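Exodeoxyribonuclease III (PDB 5J8N) probably cleaves DNA backbones at abasic sites and trims double-stranded DNA from the 3' end, as a magnesium-dependent nuclease of the AP/ExoA repair family. Local coordinates at residues A237-E242 against D247-G252; I7-N12 against L23-E28; Y111-K116 against L122-A127; K84-E89 against Y129-D134; K144-C149 against A187-S192. The protein carries 3 engineered substitutions. All blocks are in the same frame, centred on the assembly; numbering follows the deposited sequence.

Interaction 1 (A237-E242 against D247-G252); sequences ASIYPE and DHCPVG
The antiparallel beta hairpin of strands 234-239 and 251-256 closes here, Ser-238 facing Gly-252 as a hydrogen-bonded pair and Ile-239 facing Val-251 as a non-hydrogen-bonded one. Ser-238 N donates to Gly-252 O at 2.9 Å, nearly straight at 168°, and Gly-252 N returns a bond to Ser-238 O. Two residues on, past the end of the strand, Tyr-240 N donates to Pro-250 O at 2.9 Å. Proline is tolerated here because Pro-250 contributes its carbonyl alone; having no N-H, it cannot return a bond to Tyr-240. Ile-239 and Val-251 lie side by side, CG1 to CG1 at 4.1 Å. The other branch of Ile-239, CG2, is anti to the backbone N (chi1 -59° for CG1) and meets Cys-249 SG at 3.5 Å. The Tyr-240 ring turns an edge to the backbone of 250-252, with CE1 4.0 Å from Gly-252 N. Glycine fits there, because a side chain would crowd CE1. Replacing Tyr-240 with an alanine would probably open a gap beside Pro-250 O and Gly-252 N, where the ring edge lay. His-248, predicted to be catalytic, is hydrogen-bonded to Asp-222. Strand 3-10 flanks the hairpin, Ile-7 touching both Tyr-240 and Pro-250; Ile-239 and Val-251 face strand 218-227 of the second sheet, and helix 192-196 packs on Ala-237 through Phe-196 and on Ile-239 through Phe-193.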
# COMPACT_ATOMS: atom_id res chain seq x y z
N ALA A 237 -2.32 -11.95 -8.55
CA ALA A 237 -1.74 -11.08 -7.51
C ALA A 237 -0.23 -11.31 -7.52
O ALA A 237 0.21 -12.46 -7.57
CB ALA A 237 -2.34 -11.45 -6.14
N SER A 238 0.53 -10.22 -7.52
CA SER A 238 1.96 -10.28 -7.84
C SER A 238 2.79 -9.53 -6.82
O SER A 238 2.32 -8.59 -6.20
CB SER A 238 2.21 -9.64 -9.23
OG SER A 238 1.52 -10.37 -10.22
N ILE A 239 4.08 -9.90 -6.78
CA ILE A 239 5.12 -9.08 -6.18
C ILE A 239 6.10 -8.89 -7.33
O ILE A 239 6.32 -9.77 -8.15
CB ILE A 239 5.77 -9.74 -4.97
CG1 ILE A 239 4.69 -10.02 -3.92
CG2 ILE A 239 6.84 -8.84 -4.36
CD1 ILE A 239 5.22 -10.94 -2.81
N TYR A 240 6.70 -7.68 -7.37
CA TYR A 240 7.61 -7.30 -8.47
C TYR A 240 9.05 -7.04 -7.98
O TYR A 240 9.52 -5.89 -7.98
CB TYR A 240 7.07 -6.01 -9.17
CG TYR A 240 5.76 -6.20 -9.89
CD1 TYR A 240 4.55 -6.07 -9.20
CD2 TYR A 240 5.74 -6.44 -11.25
CE1 TYR A 240 3.34 -6.23 -9.90
CE2 TYR A 240 4.53 -6.64 -11.91
CZ TYR A 240 3.36 -6.51 -11.23
OH TYR A 240 2.15 -6.65 -11.95
N PRO A 241 9.73 -8.08 -7.53
CA PRO A 241 11.06 -7.89 -6.94
C PRO A 241 12.10 -7.39 -7.95
O PRO A 241 13.18 -6.94 -7.53
CB PRO A 241 11.41 -9.29 -6.39
CG PRO A 241 10.61 -10.24 -7.24
CD PRO A 241 9.33 -9.50 -7.56
N GLU A 242 11.79 -7.45 -9.23
CA GLU A 242 12.71 -6.97 -10.27
C GLU A 242 12.66 -5.45 -10.41
O GLU A 242 13.51 -4.90 -11.09
CB GLU A 242 12.42 -7.65 -11.64
CG GLU A 242 11.09 -7.20 -12.32
CD GLU A 242 9.81 -7.89 -11.85
OE1 GLU A 242 8.82 -7.86 -12.59
OE2 GLU A 242 9.78 -8.49 -10.75
N ASP A 247 13.61 0.84 -1.08
CA ASP A 247 13.79 -0.32 -0.20
C ASP A 247 12.65 -1.30 -0.31
O ASP A 247 12.84 -2.45 0.04
CB ASP A 247 14.04 0.10 1.28
CG ASP A 247 13.01 1.06 1.86
OD1 ASP A 247 12.20 1.72 1.15
OD2 ASP A 247 13.01 1.16 3.12
N HIS A 248 11.47 -0.85 -0.75
CA HIS A 248 10.37 -1.75 -1.08
C HIS A 248 10.37 -2.03 -2.59
O HIS A 248 10.86 -1.20 -3.38
CB HIS A 248 9.00 -1.14 -0.77
CG HIS A 248 8.77 -0.83 0.67
ND1 HIS A 248 7.81 -1.49 1.42
CD2 HIS A 248 9.33 0.09 1.48
CE1 HIS A 248 7.79 -0.97 2.64
NE2 HIS A 248 8.72 -0.03 2.70
N CYS A 249 9.78 -3.16 -2.97
CA CYS A 249 9.39 -3.34 -4.38
C CYS A 249 7.89 -3.26 -4.49
O CYS A 249 7.18 -3.36 -3.50
CB CYS A 249 9.92 -4.68 -4.95
SG CYS A 249 9.06 -6.14 -4.33
N PRO A 250 7.36 -3.11 -5.69
CA PRO A 250 5.90 -3.03 -5.85
C PRO A 250 5.22 -4.36 -5.64
O PRO A 250 5.85 -5.43 -5.76
CB PRO A 250 5.71 -2.59 -7.33
CG PRO A 250 7.07 -2.00 -7.73
CD PRO A 250 8.08 -2.83 -6.96
N VAL A 251 3.92 -4.27 -5.40
CA VAL A 251 2.99 -5.38 -5.42
C VAL A 251 1.81 -5.02 -6.27
O VAL A 251 1.62 -3.86 -6.64
CB VAL A 251 2.55 -5.77 -3.95
CG1 VAL A 251 3.75 -6.16 -3.11
CG2 VAL A 251 1.78 -4.63 -3.28
N GLY A 252 1.02 -6.00 -6.67
CA GLY A 252 -0.11 -5.63 -7.51
C GLY A 252 -1.17 -6.69 -7.59
O GLY A 252 -1.01 -7.79 -7.07

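Interaction 2 (I7-N12 against L23-E28); sequences ISWNVN and LDLLLE. With MG (magnesium ion), chain B.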
# COMPACT_ATOMS: atom_id res chain seq x y z
N ILE A 7 -0.84 -1.57 -9.60
CA ILE A 7 0.46 -1.76 -8.95
C ILE A 7 0.55 -0.73 -7.84
O ILE A 7 -0.00 0.38 -7.94
CB ILE A 7 1.60 -1.66 -9.97
CG1 ILE A 7 2.96 -2.07 -9.38
CG2 ILE A 7 1.71 -0.24 -10.61
CD1 ILE A 7 4.01 -2.35 -10.47
N SER A 8 1.19 -1.09 -6.74
CA SER A 8 1.31 -0.31 -5.53
C SER A 8 2.74 -0.35 -5.06
O SER A 8 3.35 -1.45 -5.03
CB SER A 8 0.38 -0.92 -4.48
OG SER A 8 0.50 -0.26 -3.19
N TRP A 9 3.31 0.79 -4.71
CA TRP A 9 4.72 0.84 -4.45
C TRP A 9 5.05 1.90 -3.40
O TRP A 9 4.78 3.08 -3.63
CB TRP A 9 5.49 1.16 -5.76
CG TRP A 9 6.99 0.97 -5.68
CD1 TRP A 9 7.72 0.29 -4.72
CD2 TRP A 9 7.94 1.44 -6.64
NE1 TRP A 9 9.09 0.30 -5.06
CE2 TRP A 9 9.22 0.98 -6.25
CE3 TRP A 9 7.80 2.14 -7.84
CZ2 TRP A 9 10.38 1.29 -6.97
CZ3 TRP A 9 8.94 2.42 -8.58
CH2 TRP A 9 10.23 2.00 -8.12
N ASN A 10 5.72 1.50 -2.31
CA ASN A 10 6.32 2.49 -1.41
C ASN A 10 7.67 2.89 -2.00
O ASN A 10 8.57 2.02 -2.12
CB ASN A 10 6.50 1.91 -0.00
CG ASN A 10 7.22 2.85 0.93
OD1 ASN A 10 8.16 3.56 0.52
ND2 ASN A 10 6.82 2.87 2.22
N VAL A 11 7.75 4.14 -2.43
CA VAL A 11 8.88 4.63 -3.20
C VAL A 11 9.99 5.21 -2.37
O VAL A 11 11.07 5.53 -2.88
CB VAL A 11 8.44 5.66 -4.24
CG1 VAL A 11 7.59 4.97 -5.35
CG2 VAL A 11 7.68 6.83 -3.66
N ASN A 12 9.73 5.38 -1.06
CA ASN A 12 10.75 5.90 -0.11
C ASN A 12 11.30 7.27 -0.55
O ASN A 12 12.47 7.60 -0.36
CB ASN A 12 11.92 4.90 0.12
CG ASN A 12 12.59 5.08 1.50
OD1 ASN A 12 11.90 5.34 2.54
ND2 ASN A 12 13.87 4.82 1.53
N LEU A 23 9.26 6.99 -13.12
CA LEU A 23 8.66 7.57 -14.29
C LEU A 23 8.58 6.52 -15.39
O LEU A 23 7.61 6.47 -16.15
CB LEU A 23 9.44 8.79 -14.77
CG LEU A 23 8.73 10.02 -15.25
CD1 LEU A 23 7.78 10.51 -14.18
CD2 LEU A 23 9.86 11.01 -15.48
N ASP A 24 9.61 5.69 -15.50
CA ASP A 24 9.54 4.64 -16.53
C ASP A 24 8.33 3.73 -16.28
O ASP A 24 7.60 3.36 -17.23
CB ASP A 24 10.81 3.77 -16.56
CG ASP A 24 12.08 4.55 -16.86
OD1 ASP A 24 12.02 5.66 -17.44
OD2 ASP A 24 13.12 4.01 -16.49
N LEU A 25 8.11 3.39 -15.01
CA LEU A 25 7.02 2.50 -14.68
C LEU A 25 5.70 3.15 -15.06
O LEU A 25 4.82 2.53 -15.65
CB LEU A 25 7.05 2.18 -13.20
CG LEU A 25 6.00 1.27 -12.59
CD1 LEU A 25 6.55 0.63 -11.30
CD2 LEU A 25 4.81 2.10 -12.29
N LEU A 26 5.55 4.42 -14.74
CA LEU A 26 4.29 5.09 -15.02
C LEU A 26 4.09 5.31 -16.50
O LEU A 26 3.02 4.94 -17.04
CB LEU A 26 4.26 6.42 -14.24
CG LEU A 26 2.97 7.21 -14.33
CD1 LEU A 26 1.74 6.43 -13.87
CD2 LEU A 26 3.18 8.50 -13.51
N LEU A 27 5.09 5.86 -17.20
CA LEU A 27 4.93 6.27 -18.58
C LEU A 27 4.84 5.09 -19.58
O LEU A 27 4.50 5.29 -20.73
CB LEU A 27 6.09 7.16 -19.01
CG LEU A 27 6.15 8.51 -18.28
CD1 LEU A 27 7.28 9.30 -18.85
CD2 LEU A 27 4.85 9.26 -18.43
N GLU A 28 5.16 3.89 -19.10
CA GLU A 28 5.00 2.70 -19.91
C GLU A 28 3.51 2.39 -20.17
O GLU A 28 3.17 1.68 -21.12
CB GLU A 28 5.68 1.51 -19.19
CG GLU A 28 5.80 0.26 -20.06
CD GLU A 28 6.54 -0.84 -19.34
OE1 GLU A 28 6.35 -1.05 -18.12
OE2 GLU A 28 7.34 -1.49 -20.06
MG MG B . 10.53 4.46 3.79
O HOH W 1 10.17 3.11 2.24
O HOH W 2 11.84 3.13 4.52
O HOH W 3 11.03 5.78 5.31
O HOH W 4 8.92 3.62 4.94
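Within 23-28, Leu-25 CD1 makes the contact with 7-12, and it touches two side chains there. Ile-7 CD1 comes tip to tip with it at 4.0 Å, and the Trp-9 indole is reached at CE3, also 4.0 Å, by an oblique approach. Leucine suits the place because it is apolar and long enough for one terminal methyl, CD1, to reach both. Its CG lies anti to the backbone N (chi1 180°), which sends CD1 toward the strand. Ile-7 and Trp-9, two residues apart on the strand, both point toward the helix.

The next shell fixes the indole. Val-11 CG1 lies over one face, toward the rim, 3.7 Å above the plane, and the indole NE1 is hydrogen-bonded to the backbone carbonyl of His-248. Val-34 of strand 33-37 packs against both Ile-7 and Leu-25.

At the end of the strand, Asn-10 OD1 accepts from Asn-12 N at 2.9 Å, the donor nearly along the C=O axis, and so closes an Asx turn. Asn-12 OD1 then binds magnesium at 2.1 Å. Four waters and Glu-38 complete a six-coordinate shell, and one of those waters donates to Asn-10 OD1 at 2.7 Å, a second-shell hold on the ion.

The chemistry is therefore divided along strand 3-10 and the loop that follows it: apolar side chains of the strand bury against the helix without any polar bond across the contact, while neutral amide oxygens farther on serve the metal directly or through water, leaving Glu-38 to bring a carboxylate to the ion.

Interaction 3 (Y111-K116 against L122-A127); sequences YFPNGK and LGYKMA
Pro-113 fills the tight part of this contact, its ring set between two side chains of helix 119-141. CG meets the edge of the Tyr-124 ring, 3.8 Å from CE2 and near the ring plane, the two side chains crossing at about a right angle; CB lies 3.9 Å from Lys-125 CB. A compact, rigid proline suits a loop pressed so closely on a helix. Lys-125 runs alongside the loop, fully extended with CG anti to the backbone N (chi1 179°), and its methylenes line Pro-113 O, with CD 3.2 Å away. That carbonyl oxygen is buried and has no hydrogen-bonding partner. Gly-115 comes next, where a side chain would run into Leu-122 CD1 and Lys-125 CD. At the end of the lysine chain a water bridges helix and loop, accepting from Gly-115 N at 2.9 Å and from Lys-125 NZ at 2.7 Å.

The looser side holds partly exposed Leu-122, whose CB has a light contact with Gly-115 O at 3.8 Å, and exposed Lys-116, which turns away from the helix. In one of its two conformers, Asn-114 makes an Asx turn, OD1 accepting from Lys-116 N, while its ND2 is hydrogen-bonded to Asn-153, a predicted transition-state stabiliser.

A methionine in place of Lys-125 would probably leave the water and the carboxylate of Glu-177 without their charged mate. Lysine thus does two jobs: its apolar stem covers the loop, and its ammonium, bridged to Glu-177 and bonded to Asn-153 O and Thr-154, is likely to be held as a cation beside the predicted active-site loop.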
# COMPACT_ATOMS: atom_id res chain seq x y z
N TYR A 111 -0.47 4.38 3.47
CA TYR A 111 0.86 4.24 4.05
C TYR A 111 0.66 4.08 5.56
O TYR A 111 0.54 5.07 6.29
CB TYR A 111 1.73 5.48 3.71
CG TYR A 111 3.10 5.46 4.29
CD1 TYR A 111 3.86 4.30 4.29
CD2 TYR A 111 3.64 6.59 4.88
CE1 TYR A 111 5.13 4.26 4.89
CE2 TYR A 111 4.95 6.57 5.42
CZ TYR A 111 5.67 5.38 5.42
OH TYR A 111 6.94 5.32 5.98
N PHE A 112 0.57 2.84 6.02
CA PHE A 112 0.29 2.64 7.46
C PHE A 112 1.53 3.04 8.27
O PHE A 112 2.67 2.94 7.77
CB PHE A 112 -0.05 1.19 7.73
CG PHE A 112 -1.40 0.75 7.21
CD1 PHE A 112 -1.58 0.23 5.95
CD2 PHE A 112 -2.49 0.84 8.06
CE1 PHE A 112 -2.86 -0.18 5.51
CE2 PHE A 112 -3.75 0.41 7.67
CZ PHE A 112 -3.92 -0.13 6.37
N PRO A 113 1.35 3.54 9.49
CA PRO A 113 2.50 4.02 10.27
C PRO A 113 3.53 2.95 10.61
O PRO A 113 3.20 1.78 10.81
CB PRO A 113 1.84 4.55 11.56
CG PRO A 113 0.36 4.82 11.12
CD PRO A 113 0.05 3.71 10.16
N ASN A 114 4.77 3.40 10.66
CA ASN A 114 5.79 2.56 11.21
C ASN A 114 5.91 2.82 12.70
O ASN A 114 5.91 3.96 13.16
CB ASN A 114 7.10 2.80 10.51
CG ASN A 114 8.13 1.83 10.95
OD1 ASN A 114 8.76 2.04 11.99
ND2 ASN A 114 8.27 0.71 10.20
N GLY A 115 5.94 1.73 13.46
CA GLY A 115 5.92 1.79 14.90
C GLY A 115 7.27 1.65 15.61
O GLY A 115 7.33 1.56 16.82
N LYS A 116 8.35 1.63 14.83
CA LYS A 116 9.65 1.35 15.45
C LYS A 116 10.24 2.46 16.31
O LYS A 116 11.05 2.17 17.20
CB LYS A 116 10.68 1.00 14.37
CG LYS A 116 10.41 -0.38 13.81
CD LYS A 116 11.46 -0.88 12.82
CE LYS A 116 11.52 -0.02 11.56
NZ LYS A 116 12.58 -0.49 10.59
N LEU A 122 4.26 3.34 18.17
CA LEU A 122 3.63 2.02 18.09
C LEU A 122 2.13 2.18 18.47
O LEU A 122 1.25 1.63 17.79
CB LEU A 122 4.32 1.01 19.02
CG LEU A 122 3.61 -0.36 19.11
CD1 LEU A 122 3.48 -1.01 17.72
CD2 LEU A 122 4.36 -1.28 20.07
N GLY A 123 1.84 2.99 19.47
CA GLY A 123 0.47 3.24 19.91
C GLY A 123 -0.31 3.88 18.78
O GLY A 123 -1.46 3.51 18.52
N TYR A 124 0.32 4.82 18.09
CA TYR A 124 -0.32 5.53 17.01
C TYR A 124 -0.63 4.57 15.88
O TYR A 124 -1.71 4.62 15.28
CB TYR A 124 0.59 6.68 16.52
CG TYR A 124 -0.00 7.55 15.41
CD1 TYR A 124 -0.73 8.70 15.73
CD2 TYR A 124 0.20 7.26 14.07
CE1 TYR A 124 -1.26 9.49 14.71
CE2 TYR A 124 -0.32 8.04 13.07
CZ TYR A 124 -1.04 9.16 13.40
OH TYR A 124 -1.54 9.92 12.37
N LYS A 125 0.34 3.73 15.52
CA LYS A 125 0.14 2.70 14.51
C LYS A 125 -1.08 1.81 14.84
O LYS A 125 -1.92 1.58 13.97
CB LYS A 125 1.41 1.84 14.38
CG LYS A 125 1.30 0.72 13.37
CD LYS A 125 2.59 -0.09 13.36
CE LYS A 125 2.51 -1.16 12.25
NZ LYS A 125 3.73 -2.04 12.29
N MET A 126 -1.15 1.33 16.07
CA MET A 126 -2.27 0.47 16.45
C MET A 126 -3.60 1.24 16.42
O MET A 126 -4.64 0.69 16.00
CB MET A 126 -2.02 -0.15 17.80
CG MET A 126 -0.79 -1.06 17.88
SD MET A 126 -0.78 -2.42 16.68
CE MET A 126 -2.18 -3.36 17.24
N ALA A 127 -3.59 2.51 16.83
CA ALA A 127 -4.80 3.32 16.78
C ALA A 127 -5.22 3.57 15.31
O ALA A 127 -6.41 3.57 14.95
CB ALA A 127 -4.56 4.63 17.49
O HOH W 5 6.20 -0.84 12.24

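Interaction 4 (K84-E89 against Y129-D134); sequences KGMGIE and YDAFLD
Met-86 reaches across from the loop 84-89 to helix 119-141, its side chain starting toward the helix at CB. CG lies anti to the carbonyl carbon (chi1 -70°), and the chain runs on extended to the sulfur. SD settles on the helix backbone, 3.6 Å from Phe-132 CA and 4.1 Å from Phe-132 CB. A bend at chi3 (-78°) then turns the terminal methyl aside, and CE comes to rest 4.1 Å from Ala-131 CB. The long, unbranched methionine suits this span between loop and helix, since it can cross it and still turn its end. Ala-131 offers a small surface that lets both loop side chains approach: Ile-88 CD1 touches the same methyl at 3.9 Å.

The Phe-132 ring leads away from the loop into the protein, where it meets Phe-112 and Phe-184 edge-to-face. Gly-85 and Gly-87 have positive phi, at angles where a side chain would collide with the preceding carbonyl O. Ile-88 stands at the N-cap position of helix 89-92, whose Phe-91 also touches Met-86 and Ala-131. This is apolar loop-on-helix packing in a DNase I-like alpha/beta sandwich, joining the connection after strand 81-84 to a helix that packs on the sheet holding strands 97-101 and 106-111.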
# COMPACT_ATOMS: atom_id res chain seq x y z
N LYS A 84 -9.51 12.53 0.69
CA LYS A 84 -8.20 12.55 1.29
C LYS A 84 -8.45 12.44 2.77
O LYS A 84 -8.98 13.37 3.40
CB LYS A 84 -7.44 13.82 0.89
CG LYS A 84 -7.15 13.85 -0.60
CD LYS A 84 -6.63 15.20 -1.06
CE LYS A 84 -6.28 15.16 -2.55
NZ LYS A 84 -5.67 16.44 -3.05
N GLY A 85 -8.19 11.25 3.29
CA GLY A 85 -8.19 11.01 4.71
C GLY A 85 -9.44 10.24 5.08
O GLY A 85 -10.46 10.18 4.33
N MET A 86 -9.41 9.67 6.28
CA MET A 86 -10.55 8.95 6.83
C MET A 86 -11.59 9.82 7.50
O MET A 86 -12.66 9.34 7.90
CB MET A 86 -10.08 7.91 7.85
CG MET A 86 -9.35 6.77 7.25
SD MET A 86 -8.80 5.50 8.47
CE MET A 86 -7.35 6.25 9.25
N GLY A 87 -11.26 11.10 7.66
CA GLY A 87 -12.09 12.03 8.41
C GLY A 87 -11.81 12.09 9.90
O GLY A 87 -12.68 12.44 10.69
N ILE A 88 -10.59 11.74 10.28
CA ILE A 88 -10.16 11.85 11.68
C ILE A 88 -8.88 12.67 11.68
O ILE A 88 -7.88 12.20 11.13
CB ILE A 88 -9.91 10.48 12.32
CG1 ILE A 88 -11.23 9.68 12.33
CG2 ILE A 88 -9.32 10.65 13.74
CD1 ILE A 88 -11.03 8.23 12.61
N GLU A 89 -8.92 13.85 12.26
CA GLU A 89 -7.82 14.83 12.05
C GLU A 89 -6.46 14.27 12.44
O GLU A 89 -5.46 14.48 11.72
CB GLU A 89 -8.10 16.15 12.79
CG GLU A 89 -7.10 17.28 12.45
CD GLU A 89 -5.80 17.24 13.28
OE1 GLU A 89 -5.82 16.80 14.45
OE2 GLU A 89 -4.73 17.65 12.75
N TYR A 129 -4.58 1.52 12.80
CA TYR A 129 -5.13 0.24 12.35
C TYR A 129 -6.62 0.16 12.80
O TYR A 129 -7.47 -0.26 12.00
CB TYR A 129 -4.35 -0.90 13.01
CG TYR A 129 -3.08 -1.34 12.33
CD1 TYR A 129 -2.76 -0.99 10.99
CD2 TYR A 129 -2.23 -2.18 13.01
CE1 TYR A 129 -1.58 -1.49 10.37
CE2 TYR A 129 -1.07 -2.69 12.40
CZ TYR A 129 -0.76 -2.33 11.09
OH TYR A 129 0.38 -2.85 10.52
N ASP A 130 -6.93 0.52 14.05
CA ASP A 130 -8.31 0.40 14.54
C ASP A 130 -9.24 1.31 13.74
O ASP A 130 -10.34 0.91 13.36
CB ASP A 130 -8.35 0.80 16.01
CG ASP A 130 -7.76 -0.26 16.93
OD1 ASP A 130 -7.70 -1.43 16.51
OD2 ASP A 130 -7.39 0.09 18.08
N ALA A 131 -8.80 2.55 13.48
CA ALA A 131 -9.63 3.50 12.74
C ALA A 131 -9.82 3.01 11.32
O ALA A 131 -10.91 3.11 10.79
CB ALA A 131 -9.01 4.90 12.75
N PHE A 132 -8.76 2.55 10.67
CA PHE A 132 -8.91 2.00 9.37
C PHE A 132 -9.88 0.83 9.31
O PHE A 132 -10.73 0.78 8.39
CB PHE A 132 -7.52 1.57 8.84
CG PHE A 132 -7.64 0.52 7.72
CD1 PHE A 132 -8.07 0.92 6.47
CD2 PHE A 132 -7.44 -0.83 7.96
CE1 PHE A 132 -8.24 -0.04 5.43
CE2 PHE A 132 -7.65 -1.77 6.95
CZ PHE A 132 -8.08 -1.38 5.72
N LEU A 133 -9.79 -0.09 10.27
CA LEU A 133 -10.68 -1.26 10.20
C LEU A 133 -12.13 -0.80 10.33
O LEU A 133 -13.00 -1.28 9.59
CB LEU A 133 -10.30 -2.26 11.30
CG LEU A 133 -11.16 -3.53 11.28
CD1 LEU A 133 -11.20 -4.13 9.88
CD2 LEU A 133 -10.60 -4.47 12.33
N ASP A 134 -12.39 0.15 11.20
CA ASP A 134 -13.77 0.61 11.33
C ASP A 134 -14.24 1.31 10.07
O ASP A 134 -15.41 1.14 9.65
CB ASP A 134 -13.93 1.54 12.55
CG ASP A 134 -13.84 0.81 13.88
OD1 ASP A 134 -13.92 -0.43 13.92
OD2 ASP A 134 -13.66 1.46 14.90

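Interaction 5 (K144-C149 against A187-S192); sequences KKLVIC and AGYLDS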
# COMPACT_ATOMS: atom_id res chain seq x y z
N LYS A 144 -20.03 -1.82 -0.56
CA LYS A 144 -18.92 -1.48 -1.42
C LYS A 144 -18.07 -2.70 -1.65
O LYS A 144 -17.94 -3.58 -0.78
CB LYS A 144 -18.07 -0.36 -0.81
CG LYS A 144 -18.77 0.96 -0.61
CD LYS A 144 -19.40 1.47 -1.86
CE LYS A 144 -19.95 2.87 -1.63
NZ LYS A 144 -20.66 3.42 -2.83
N LYS A 145 -17.38 -2.70 -2.80
CA LYS A 145 -16.28 -3.65 -3.11
C LYS A 145 -15.02 -2.91 -2.82
O LYS A 145 -14.78 -1.88 -3.46
CB LYS A 145 -16.37 -4.11 -4.59
CG LYS A 145 -17.56 -5.08 -4.85
CD LYS A 145 -18.46 -4.55 -5.98
CE LYS A 145 -17.91 -4.97 -7.34
NZ LYS A 145 -18.43 -4.18 -8.54
N LEU A 146 -14.21 -3.40 -1.88
CA LEU A 146 -13.04 -2.68 -1.41
C LEU A 146 -11.76 -3.30 -1.87
O LEU A 146 -11.53 -4.50 -1.67
CB LEU A 146 -13.02 -2.66 0.12
CG LEU A 146 -14.15 -1.79 0.67
CD1 LEU A 146 -14.53 -2.20 2.08
CD2 LEU A 146 -13.73 -0.33 0.64
N VAL A 147 -10.86 -2.47 -2.41
CA VAL A 147 -9.50 -2.85 -2.71
C VAL A 147 -8.65 -1.94 -1.83
O VAL A 147 -8.82 -0.71 -1.88
CB VAL A 147 -9.17 -2.62 -4.20
CG1 VAL A 147 -7.70 -2.95 -4.48
CG2 VAL A 147 -10.05 -3.45 -5.03
N ILE A 148 -7.76 -2.51 -1.03
CA ILE A 148 -6.91 -1.75 -0.14
C ILE A 148 -5.49 -2.08 -0.43
O ILE A 148 -5.05 -3.22 -0.25
CB ILE A 148 -7.21 -2.06 1.35
CG1 ILE A 148 -8.71 -1.79 1.63
CG2 ILE A 148 -6.33 -1.23 2.26
CD1 ILE A 148 -9.47 -3.06 2.05
N CYS A 149 -4.73 -1.10 -0.88
CA CYS A 149 -3.31 -1.43 -1.17
C CYS A 149 -2.43 -0.52 -0.35
O CYS A 149 -2.75 0.66 -0.06
CB CYS A 149 -2.98 -1.26 -2.65
SG CYS A 149 -3.25 0.38 -3.37
N ALA A 187 -12.58 -10.11 9.50
CA ALA A 187 -13.74 -9.27 9.24
C ALA A 187 -14.26 -9.42 7.82
O ALA A 187 -15.29 -8.86 7.49
CB ALA A 187 -13.40 -7.80 9.50
N GLY A 188 -13.56 -10.20 7.00
CA GLY A 188 -14.04 -10.55 5.67
C GLY A 188 -13.21 -9.95 4.56
O GLY A 188 -13.77 -9.47 3.56
N TYR A 189 -11.89 -10.00 4.69
CA TYR A 189 -11.00 -9.49 3.68
C TYR A 189 -9.99 -10.58 3.35
O TYR A 189 -9.66 -11.41 4.21
CB TYR A 189 -10.28 -8.20 4.14
CG TYR A 189 -11.23 -7.08 4.54
CD1 TYR A 189 -11.72 -6.99 5.83
CD2 TYR A 189 -11.59 -6.08 3.61
CE1 TYR A 189 -12.59 -6.00 6.19
CE2 TYR A 189 -12.48 -5.08 3.98
CZ TYR A 189 -12.93 -5.04 5.27
OH TYR A 189 -13.79 -4.02 5.65
N LEU A 190 -9.44 -10.49 2.14
CA LEU A 190 -8.46 -11.46 1.63
C LEU A 190 -7.15 -10.83 1.34
O LEU A 190 -7.10 -9.73 0.74
CB LEU A 190 -8.99 -12.11 0.33
CG LEU A 190 -10.35 -12.73 0.47
CD1 LEU A 190 -10.80 -13.25 -0.91
CD2 LEU A 190 -10.31 -13.87 1.49
N ASP A 191 -6.06 -11.48 1.75
CA ASP A 191 -4.69 -11.10 1.37
C ASP A 191 -4.49 -11.63 -0.06
O ASP A 191 -4.37 -12.84 -0.30
CB ASP A 191 -3.71 -11.71 2.39
CG ASP A 191 -2.28 -11.45 2.11
OD1 ASP A 191 -1.91 -11.04 1.00
OD2 ASP A 191 -1.47 -11.69 3.02
N SER A 192 -4.52 -10.75 -1.05
CA SER A 192 -4.62 -11.22 -2.44
C SER A 192 -3.44 -12.12 -2.85
O SER A 192 -3.65 -13.13 -3.54
CB SER A 192 -4.81 -10.05 -3.42
OG SER A 192 -3.69 -9.20 -3.42
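Apolar contacts alone join these segments, and both are made by the Tyr-189 ring. Leu-146 CD1 approaches at the ring edge, near its plane, 4.0 Å from CE2. Ile-148 CD1 reaches CD2 obliquely, well off the ring plane and also at 4.0 Å, the two side chains crossing at about a right angle. Leu-146 and Ile-148 stand two residues apart on strand 146-149, so both point toward Tyr-189, while Val-147 between them points away. Leucine and isoleucine suit the place, each offering an apolar terminal methyl to the ring. The tyrosine's CG lies anti to the carbonyl carbon (chi1 -57°), which carries the ring across to the other strand.

Polar bonds lie around the contact. Tyr-189 OH is hydrogen-bonded to Asn-137 of helix 119-141, which gives the buried hydroxyl a partner, and Asp-191 forms a salt bridge with Arg-220. Backbone conformation matters as well: Gly-188, just after helix 175-186, has positive phi, letting the chain swing into strand 189-191.

The two strands do not pair with each other; each is antiparallel to strand 218-227. Their side chains meet beneath helix 119-141, in the sheet-to-helix core of one half of the DNase I-like alpha/beta sandwich.

How the interactions relate
From the N terminus, interaction 2 closes first, folding helix 22-27 back on strand 3-10 in the six-stranded sheet. Interaction 4 spans a longer loop, from 84-89 to 129-134, and encloses interaction 3, the short return of 111-116 onto the same helix 119-141. Interaction 5 follows, bringing 187-192 back to strand 146-149, and interaction 1 closes the last hairpin. None cross. The second sheet and its helix hold interactions 3, 4 and 5, with Phe-132 packing on Phe-112 and Ile-148. Interactions 1 and 2 share the first sheet through the Val-251 O to Ser-8 N bond. Asn-10 against Tyr-111 and Ser-8 against Cys-149 join the two halves.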